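PDB 6A5D: GPI-anchored protein LLG1 from Arabidopsis thaliana, which probably serves as a membrane-tethered co-receptor that helps a receptor kinase perceive RALF peptides at the plant cell surface. Local coordinates for residues A[54-58]-A[102-106]; A[30-35]-A[81-85]; A[60-64]-A[106-112]. All blocks are in the same frame, centred on the assembly; numbering follows the deposited sequence.

Interaction 1 (A[54-58]-A[102-106])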
loop_
_atom_site.group_PDB
_atom_site.type_symbol
_atom_site.label_atom_id
_atom_site.label_comp_id
_atom_site.label_asym_id
_atom_site.label_seq_id
_atom_site.Cartn_x
_atom_site.Cartn_y
_atom_site.Cartn_z
ATOM N N GLY A 54 -5.350 -6.923 -3.236
ATOM C CA GLY A 54 -4.842 -6.998 -4.598
ATOM C C GLY A 54 -4.606 -5.631 -5.208
ATOM O O GLY A 54 -3.599 -5.415 -5.883
ATOM N N ALA A 55 -5.524 -4.693 -4.978
ATOM C CA ALA A 55 -5.369 -3.350 -5.534
ATOM C C ALA A 55 -4.182 -2.636 -4.903
ATOM O O ALA A 55 -3.439 -1.914 -5.584
ATOM C CB ALA A 55 -6.653 -2.556 -5.305
ATOM N N PHE A 56 -4.004 -2.817 -3.595
ATOM C CA PHE A 56 -2.861 -2.238 -2.902
ATOM C C PHE A 56 -1.543 -2.791 -3.437
ATOM O O PHE A 56 -0.598 -2.024 -3.677
ATOM C CB PHE A 56 -3.018 -2.512 -1.408
ATOM C CG PHE A 56 -1.790 -2.243 -0.603
ATOM C CD1 PHE A 56 -1.294 -0.959 -0.471
ATOM C CD2 PHE A 56 -1.123 -3.282 0.031
ATOM C CE1 PHE A 56 -0.166 -0.709 0.276
ATOM C CE2 PHE A 56 0.005 -3.028 0.790
ATOM C CZ PHE A 56 0.490 -1.735 0.899
ATOM N N LYS A 57 -1.454 -4.121 -3.626
ATOM C CA LYS A 57 -0.256 -4.718 -4.217
ATOM C C LYS A 57 -0.041 -4.212 -5.632
ATOM O O LYS A 57 1.085 -3.865 -6.010
ATOM C CB LYS A 57 -0.382 -6.242 -4.211
ATOM C CG LYS A 57 -0.112 -6.830 -2.826
ATOM C CD LYS A 57 -0.274 -8.345 -2.748
ATOM C CE LYS A 57 0.021 -8.824 -1.333
ATOM N NZ LYS A 57 0.041 -10.320 -1.233
ATOM N N ASP A 58 -1.120 -4.107 -6.417
ATOM C CA ASP A 58 -0.987 -3.593 -7.779
ATOM C C ASP A 58 -0.445 -2.164 -7.784
ATOM O O ASP A 58 0.353 -1.795 -8.659
ATOM C CB ASP A 58 -2.317 -3.696 -8.520
ATOM C CG ASP A 58 -2.630 -5.111 -8.977
ATOM O OD1 ASP A 58 -1.694 -5.929 -9.099
ATOM O OD2 ASP A 58 -3.811 -5.409 -9.233
ATOM N N GLU A 102 -1.267 -14.930 0.477
ATOM C CA GLU A 102 0.061 -14.464 0.105
ATOM C C GLU A 102 0.645 -13.472 1.097
ATOM O O GLU A 102 1.743 -12.962 0.861
ATOM C CB GLU A 102 0.039 -13.872 -1.301
ATOM C CG GLU A 102 -0.359 -14.875 -2.368
ATOM C CD GLU A 102 -1.859 -15.016 -2.508
ATOM O OE1 GLU A 102 -2.588 -14.054 -2.178
ATOM O OE2 GLU A 102 -2.313 -16.091 -2.956
ATOM N N GLY A 103 -0.061 -13.173 2.191
ATOM C CA GLY A 103 0.457 -12.204 3.138
ATOM C C GLY A 103 0.726 -10.885 2.444
ATOM O O GLY A 103 -0.029 -10.453 1.560
ATOM N N LEU A 104 1.839 -10.253 2.814
ATOM C CA LEU A 104 2.261 -8.997 2.205
ATOM C C LEU A 104 3.271 -9.204 1.075
ATOM O O LEU A 104 3.937 -8.247 0.662
ATOM C CB LEU A 104 2.777 -8.026 3.274
ATOM C CG LEU A 104 1.670 -7.214 3.965
ATOM C CD1 LEU A 104 2.191 -6.598 5.251
ATOM C CD2 LEU A 104 1.170 -6.131 3.010
ATOM N N GLU A 105 3.367 -10.425 0.548
ATOM C CA GLU A 105 4.322 -10.727 -0.515
ATOM C C GLU A 105 3.804 -10.271 -1.877
ATOM O O GLU A 105 2.675 -10.585 -2.271
ATOM C CB GLU A 105 4.614 -12.231 -0.546
ATOM C CG GLU A 105 5.580 -12.654 -1.642
ATOM C CD GLU A 105 6.022 -14.107 -1.521
ATOM O OE1 GLU A 105 5.156 -14.974 -1.271
ATOM O OE2 GLU A 105 7.228 -14.379 -1.702
ATOM N N CYS A 106 4.646 -9.541 -2.599
ATOM C CA CYS A 106 4.361 -9.199 -3.982
ATOM C C CYS A 106 4.563 -10.427 -4.863
ATOM O O CYS A 106 5.401 -11.281 -4.563
ATOM C CB CYS A 106 5.296 -8.091 -4.431
ATOM S SG CYS A 106 4.885 -6.509 -3.673
HETATM O O HOH W 1 -1.981 -11.477 -2.898
#
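K57, on helix 49-60, reaches into a type II' beta turn running from E102 to E105, in the loop that follows helix 92-99 of this small, disulfide-rich, all-helical domain. The turn is closed by its own backbone bond, E105 N to E102 O, and G103 takes a positive phi, which favours glycine.

The polar part of the contact is one ammonium group shared between two carbonyls. With CG set anti to the carbonyl carbon (chi1 -77°) and every later torsion extended, the K57 chain runs straight across to the turn. There K57 NZ donates to G103 O at 2.8 Å and to E105 O, also at 2.8 Å. It approaches each oxygen from above the carbonyl plane, by 43° at G103 and 35° at E105. A water accepts a third bond from K57 NZ and donates to E102 OE1, so the carboxylate meets the lysine through solvent; the charged atoms K57 NZ and E102 OE1 stay 4.7 Å apart, close enough for their opposite charges probably to favour each other. A methionine in place of K57 would probably leave the carbonyls of G103 and E105 without their shared donor and the turn less firmly held to the helix.

The apolar part lies beside this. F56, packed also against F93 and against M78 and I82 of helix 74-86, turns its ring edge to L104, with F56 CE2 4.0 Å from L104 CD2, near the ring plane.

Interaction 2 (A[30-35]-A[81-85]). With NAG (2-acetamido-2-deoxy-beta-D-glucopyranose), chain C.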
loop_
_atom_site.group_PDB
_atom_site.type_symbol
_atom_site.label_atom_id
_atom_site.label_comp_id
_atom_site.label_asym_id
_atom_site.label_seq_id
_atom_site.Cartn_x
_atom_site.Cartn_y
_atom_site.Cartn_z
ATOM N N PHE A 30 4.825 10.285 -3.980
ATOM C CA PHE A 30 3.541 9.686 -3.642
ATOM C C PHE A 30 2.425 10.717 -3.580
ATOM O O PHE A 30 1.278 10.397 -3.915
ATOM C CB PHE A 30 3.653 8.921 -2.323
ATOM C CG PHE A 30 4.343 7.599 -2.461
ATOM C CD1 PHE A 30 3.696 6.562 -3.084
ATOM C CD2 PHE A 30 5.621 7.383 -1.946
ATOM C CE1 PHE A 30 4.301 5.324 -3.231
ATOM C CE2 PHE A 30 6.234 6.155 -2.083
ATOM C CZ PHE A 30 5.575 5.117 -2.723
ATOM N N GLU A 31 2.748 11.963 -3.212
ATOM C CA GLU A 31 1.720 12.989 -3.079
ATOM C C GLU A 31 0.879 13.130 -4.341
ATOM O O GLU A 31 -0.341 13.330 -4.265
ATOM C CB GLU A 31 2.350 14.336 -2.732
ATOM C CG GLU A 31 1.273 15.405 -2.542
ATOM C CD GLU A 31 1.811 16.754 -2.137
ATOM O OE1 GLU A 31 3.038 16.887 -1.970
ATOM O OE2 GLU A 31 0.977 17.675 -1.952
ATOM N N PHE A 32 1.502 12.997 -5.507
ATOM C CA PHE A 32 0.849 13.300 -6.771
ATOM C C PHE A 32 0.587 12.083 -7.642
ATOM O O PHE A 32 0.248 12.229 -8.822
ATOM C CB PHE A 32 1.604 14.398 -7.526
ATOM C CG PHE A 32 1.484 15.737 -6.872
ATOM C CD1 PHE A 32 0.283 16.427 -6.921
ATOM C CD2 PHE A 32 2.539 16.281 -6.160
ATOM C CE1 PHE A 32 0.150 17.657 -6.309
ATOM C CE2 PHE A 32 2.405 17.518 -5.539
ATOM C CZ PHE A 32 1.210 18.200 -5.619
ATOM N N MET A 33 0.719 10.887 -7.090
ATOM C CA MET A 33 0.420 9.685 -7.841
ATOM C C MET A 33 -1.084 9.492 -7.949
ATOM O O MET A 33 -1.890 10.197 -7.327
ATOM C CB MET A 33 1.072 8.468 -7.191
ATOM C CG MET A 33 2.572 8.525 -7.352
ATOM S SD MET A 33 3.470 7.162 -6.569
ATOM C CE MET A 33 2.821 5.745 -7.468
ATOM N N ASN A 34 -1.457 8.521 -8.759
ATOM C CA ASN A 34 -2.852 8.246 -9.045
ATOM C C ASN A 34 -3.279 7.031 -8.237
ATOM O O ASN A 34 -2.772 5.930 -8.456
ATOM C CB ASN A 34 -3.046 8.020 -10.544
ATOM C CG ASN A 34 -4.507 7.960 -10.926
ATOM O OD1 ASN A 34 -5.303 7.364 -10.218
ATOM N ND2 ASN A 34 -4.871 8.589 -12.036
ATOM N N TYR A 35 -4.226 7.237 -7.325
ATOM C CA TYR A 35 -4.667 6.222 -6.381
ATOM C C TYR A 35 -5.943 5.520 -6.825
ATOM O O TYR A 35 -6.485 4.705 -6.066
ATOM C CB TYR A 35 -4.813 6.829 -4.974
ATOM C CG TYR A 35 -3.472 7.185 -4.400
ATOM C CD1 TYR A 35 -2.813 8.344 -4.810
ATOM C CD2 TYR A 35 -2.842 6.345 -3.494
ATOM C CE1 TYR A 35 -1.564 8.660 -4.322
ATOM C CE2 TYR A 35 -1.597 6.645 -3.005
ATOM C CZ TYR A 35 -0.959 7.801 -3.417
ATOM O OH TYR A 35 0.286 8.085 -2.925
ATOM N N TYR A 81 -0.597 8.905 2.289
ATOM C CA TYR A 81 -1.395 9.380 1.165
ATOM C C TYR A 81 -2.483 8.396 0.761
ATOM O O TYR A 81 -3.592 8.816 0.407
ATOM C CB TYR A 81 -0.518 9.742 -0.038
ATOM C CG TYR A 81 0.140 11.077 0.137
ATOM C CD1 TYR A 81 -0.626 12.240 0.176
ATOM C CD2 TYR A 81 1.517 11.186 0.302
ATOM C CE1 TYR A 81 -0.036 13.468 0.369
ATOM C CE2 TYR A 81 2.112 12.420 0.502
ATOM C CZ TYR A 81 1.325 13.553 0.531
ATOM O OH TYR A 81 1.894 14.798 0.711
ATOM N N ILE A 82 -2.208 7.091 0.810
ATOM C CA ILE A 82 -3.277 6.123 0.578
ATOM C C ILE A 82 -4.437 6.405 1.514
ATOM O O ILE A 82 -5.597 6.500 1.094
ATOM C CB ILE A 82 -2.763 4.696 0.804
ATOM C CG1 ILE A 82 -1.763 4.318 -0.280
ATOM C CG2 ILE A 82 -3.940 3.728 0.891
ATOM C CD1 ILE A 82 -1.109 2.955 -0.050
ATOM N N ASN A 83 -4.126 6.577 2.793
ATOM C CA ASN A 83 -5.179 6.691 3.786
ATOM C C ASN A 83 -5.883 8.034 3.691
ATOM O O ASN A 83 -7.094 8.116 3.934
ATOM C CB ASN A 83 -4.577 6.479 5.167
ATOM C CG ASN A 83 -3.999 5.080 5.341
ATOM O OD1 ASN A 83 -4.321 4.162 4.584
ATOM N ND2 ASN A 83 -3.146 4.918 6.341
ATOM N N LEU A 84 -5.145 9.084 3.335
ATOM C CA LEU A 84 -5.738 10.404 3.164
ATOM C C LEU A 84 -6.679 10.442 1.964
ATOM O O LEU A 84 -7.849 10.829 2.081
ATOM C CB LEU A 84 -4.631 11.443 3.012
ATOM C CG LEU A 84 -5.155 12.830 2.657
ATOM C CD1 LEU A 84 -6.036 13.359 3.783
ATOM C CD2 LEU A 84 -3.988 13.768 2.380
ATOM N N TYR A 85 -6.180 10.056 0.790
ATOM C CA TYR A 85 -6.982 10.175 -0.419
ATOM C C TYR A 85 -8.132 9.172 -0.450
ATOM O O TYR A 85 -9.182 9.454 -1.042
ATOM C CB TYR A 85 -6.097 9.991 -1.651
ATOM C CG TYR A 85 -5.027 11.052 -1.846
ATOM C CD1 TYR A 85 -5.251 12.379 -1.489
ATOM C CD2 TYR A 85 -3.783 10.723 -2.385
ATOM C CE1 TYR A 85 -4.277 13.350 -1.678
ATOM C CE2 TYR A 85 -2.803 11.684 -2.574
ATOM C CZ TYR A 85 -3.054 12.997 -2.226
ATOM O OH TYR A 85 -2.093 13.963 -2.405
HETATM C C1 NAG C . -6.258 8.603 -12.443
HETATM C C2 NAG C . -6.584 9.971 -13.085
HETATM C C3 NAG C . -7.992 9.974 -13.693
HETATM C C4 NAG C . -8.228 8.743 -14.555
HETATM C C5 NAG C . -7.906 7.499 -13.747
HETATM C C6 NAG C . -8.108 6.235 -14.540
HETATM C C7 NAG C . -5.560 12.002 -12.110
HETATM C C8 NAG C . -5.675 13.020 -11.016
HETATM N N2 NAG C . -6.483 11.035 -12.097
HETATM O O3 NAG C . -8.142 11.148 -14.484
HETATM O O4 NAG C . -9.576 8.700 -15.015
HETATM O O5 NAG C . -6.524 7.550 -13.374
HETATM O O6 NAG C . -7.896 5.088 -13.734
HETATM O O7 NAG C . -4.668 12.052 -12.957
HETATM O O HOH W 2 -2.141 16.509 -1.177
HETATM O O HOH W 3 0.411 17.015 1.270
#
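The turn ahead of helix 36-39, a short 3-10 segment at 30-31 leading to Y35 at the N-cap position, lies against one side of helix 74-86, and three tyrosines carry the contact. E31 sits over Y81: its CA stands 3.6 Å from the centroid of the Y81 ring and only 11° off the normal, a CH-pi contact over the face. The E31 side chain then runs extended past the hydroxyl end of that ring, CG coming to 3.4 Å from Y81 OH, and its carboxylate lies within 9° of parallel to the ring.

One helical turn on, Y85 OH donates to E31 O at 2.6 Å, in the carbonyl plane and on a lone pair. A water donates to Y85 OH, and more weakly to E31 OE2, bridging the two residues a second time.

Y35 is the buried ring of the group. The edge of Y85 is directed at its face in an offset edge-to-face pair, centroids 5.2 Å apart and planes at 63°, with Y85 CD2 3.5 Å from Y35 CD1. I82 CG1 meets the edge of the Y35 ring at CE2, 3.6 Å away. The Y35 hydroxyl is tied back to its own segment, donating to F30 O at 2.7 Å; M33 N reaches that oxygen from the opposite face of the carbonyl plane, so two donors grip it and help fix the turn.

N34 carries an N-linked glycan through ND2, and its OD1 accepts from T36 N. Helix 49-60 packs alongside: F59 stacks on Y35 and touches F30 and M33, while F56 meets I82 of helix 74-86.

Interaction 3 (A[60-64]-A[106-112])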
loop_
_atom_site.group_PDB
_atom_site.type_symbol
_atom_site.label_atom_id
_atom_site.label_comp_id
_atom_site.label_asym_id
_atom_site.label_seq_id
_atom_site.Cartn_x
_atom_site.Cartn_y
_atom_site.Cartn_z
ATOM N N ALA A 60 1.409 -0.759 -5.169
ATOM C CA ALA A 60 2.595 -0.552 -4.349
ATOM C C ALA A 60 3.756 -1.449 -4.734
ATOM O O ALA A 60 4.906 -1.046 -4.581
ATOM C CB ALA A 60 2.256 -0.782 -2.865
ATOM N N CYS A 61 3.480 -2.639 -5.248
ATOM C CA CYS A 61 4.554 -3.557 -5.604
ATOM C C CYS A 61 5.570 -2.996 -6.597
ATOM O O CYS A 61 6.745 -3.392 -6.503
ATOM C CB CYS A 61 3.981 -4.896 -6.079
ATOM S SG CYS A 61 3.273 -5.867 -4.730
ATOM N N PRO A 62 5.225 -2.106 -7.534
ATOM C CA PRO A 62 6.280 -1.528 -8.382
ATOM C C PRO A 62 7.307 -0.722 -7.607
ATOM O O PRO A 62 8.354 -0.386 -8.168
ATOM C CB PRO A 62 5.526 -0.695 -9.429
ATOM C CG PRO A 62 4.083 -1.061 -9.307
ATOM C CD PRO A 62 3.860 -1.776 -8.004
ATOM N N TYR A 63 7.059 -0.423 -6.332
ATOM C CA TYR A 63 7.909 0.476 -5.562
ATOM C C TYR A 63 8.576 -0.208 -4.380
ATOM O O TYR A 63 9.045 0.475 -3.467
ATOM C CB TYR A 63 7.124 1.724 -5.137
ATOM C CG TYR A 63 6.551 2.403 -6.354
ATOM C CD1 TYR A 63 7.358 3.206 -7.142
ATOM C CD2 TYR A 63 5.235 2.181 -6.768
ATOM C CE1 TYR A 63 6.883 3.805 -8.293
ATOM C CE2 TYR A 63 4.744 2.772 -7.939
ATOM C CZ TYR A 63 5.576 3.586 -8.688
ATOM O OH TYR A 63 5.154 4.198 -9.855
ATOM N N THR A 64 8.650 -1.546 -4.384
ATOM C CA THR A 64 9.281 -2.232 -3.257
ATOM C C THR A 64 10.732 -1.795 -3.067
ATOM O O THR A 64 11.205 -1.717 -1.925
ATOM C CB THR A 64 9.192 -3.760 -3.385
ATOM O OG1 THR A 64 9.712 -4.189 -4.657
ATOM C CG2 THR A 64 7.768 -4.224 -3.251
ATOM N N CYS A 106 4.646 -9.541 -2.599
ATOM C CA CYS A 106 4.361 -9.199 -3.982
ATOM C C CYS A 106 4.563 -10.427 -4.863
ATOM O O CYS A 106 5.401 -11.281 -4.563
ATOM C CB CYS A 106 5.296 -8.091 -4.431
ATOM S SG CYS A 106 4.885 -6.509 -3.673
ATOM N N PRO A 107 3.805 -10.543 -5.953
ATOM C CA PRO A 107 3.906 -11.761 -6.776
ATOM C C PRO A 107 5.294 -11.993 -7.343
ATOM O O PRO A 107 5.680 -13.153 -7.538
ATOM C CB PRO A 107 2.840 -11.561 -7.866
ATOM C CG PRO A 107 2.419 -10.142 -7.776
ATOM C CD PRO A 107 2.727 -9.648 -6.401
ATOM N N ALA A 108 6.069 -10.937 -7.586
ATOM C CA ALA A 108 7.452 -11.100 -8.025
ATOM C C ALA A 108 8.405 -11.497 -6.903
ATOM O O ALA A 108 9.582 -11.749 -7.181
ATOM C CB ALA A 108 7.961 -9.828 -8.711
ATOM N N GLY A 109 7.948 -11.570 -5.656
ATOM C CA GLY A 109 8.724 -12.144 -4.566
ATOM C C GLY A 109 9.054 -11.206 -3.423
ATOM O O GLY A 109 9.328 -11.684 -2.309
ATOM N N SER A 110 9.061 -9.896 -3.643
ATOM C CA SER A 110 9.457 -9.006 -2.563
ATOM C C SER A 110 8.288 -8.791 -1.600
ATOM O O SER A 110 7.126 -9.046 -1.927
ATOM C CB SER A 110 9.937 -7.665 -3.117
ATOM O OG SER A 110 10.490 -6.862 -2.081
ATOM N N GLN A 111 8.610 -8.289 -0.408
ATOM C CA GLN A 111 7.638 -8.084 0.659
ATOM C C GLN A 111 7.328 -6.600 0.773
ATOM O O GLN A 111 8.240 -5.766 0.783
ATOM C CB GLN A 111 8.214 -8.541 2.002
ATOM C CG GLN A 111 8.787 -9.937 1.985
ATOM C CD GLN A 111 7.734 -10.969 1.667
ATOM O OE1 GLN A 111 6.599 -10.881 2.150
ATOM N NE2 GLN A 111 8.087 -11.941 0.836
ATOM N N LEU A 112 6.019 -6.269 0.911
ATOM C CA LEU A 112 5.653 -4.889 1.200
ATOM C C LEU A 112 5.704 -4.645 2.702
ATOM O O LEU A 112 5.328 -5.524 3.486
ATOM C CB LEU A 112 4.234 -4.622 0.731
ATOM C CG LEU A 112 4.057 -4.582 -0.775
ATOM C CD1 LEU A 112 2.577 -4.613 -1.134
ATOM C CD2 LEU A 112 4.729 -3.331 -1.286
#
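T64 lays its methyl over the tip of L112 and the sulfur of C106: T64 CG2 is 3.7 Å from L112 CD2 and equally 3.7 Å from C106 SG. The torsion that allows this is chi1 53°, which places OG1 between the backbone N and the carbonyl carbon and swings CG2 round to the apolar side. The two side chains, T64 and L112, cross at about a right angle. S110 OG also comes to 3.6 Å from T64 CB.

A disulfide from C61 to C106 is the covalent core of the contact. It clamps the 3-10 turn after helix 49-60 onto the loop after helix 92-99, one of four such bridges in this small helical domain. Its chi3 is -91°, close to the relaxed right angle for an S-S bond, and both cysteines set SG anti to their own carbonyl carbon.

L112 lies alongside the bridge with its two methyls divided: CD1 lies 3.9 Å from C61 SG, while CD2 is also 3.9 Å from A60 CB. P107 also approaches the bridge, its CD 4.2 Å from C61 SG. P107 also belongs to a type I beta turn from C106 to G109, closed by G109 N to C106 O. A second backbone bond, C106 N to S110 O at 2.6 Å, shapes the base of the loop, and N68 holds Q111 O through its side-chain amide.

How the interactions relate
From the N terminus, segment 30-35 comes first and waits for helix 74-86: interaction 2 closes a loop of 45 residues, with helix 49-60 inside it. Segments 54-58 and 60-64 follow on that helix and at its end; joining them to 102-106 and 106-112, past helix 92-99, interactions 1 and 3 close loops of 43 and 41 residues. Every pair of contacts crosses along the chain and none nests. Interactions 1 and 3, centres about 7 Å apart, share C106, and L104 O probably accepts from L112 N. Interaction 2 lies across the chain's centre, its centre about 17 Å from that of interaction 1 and 18 Å from that of interaction 3, linked by F56 against I82 and M33 against Y63.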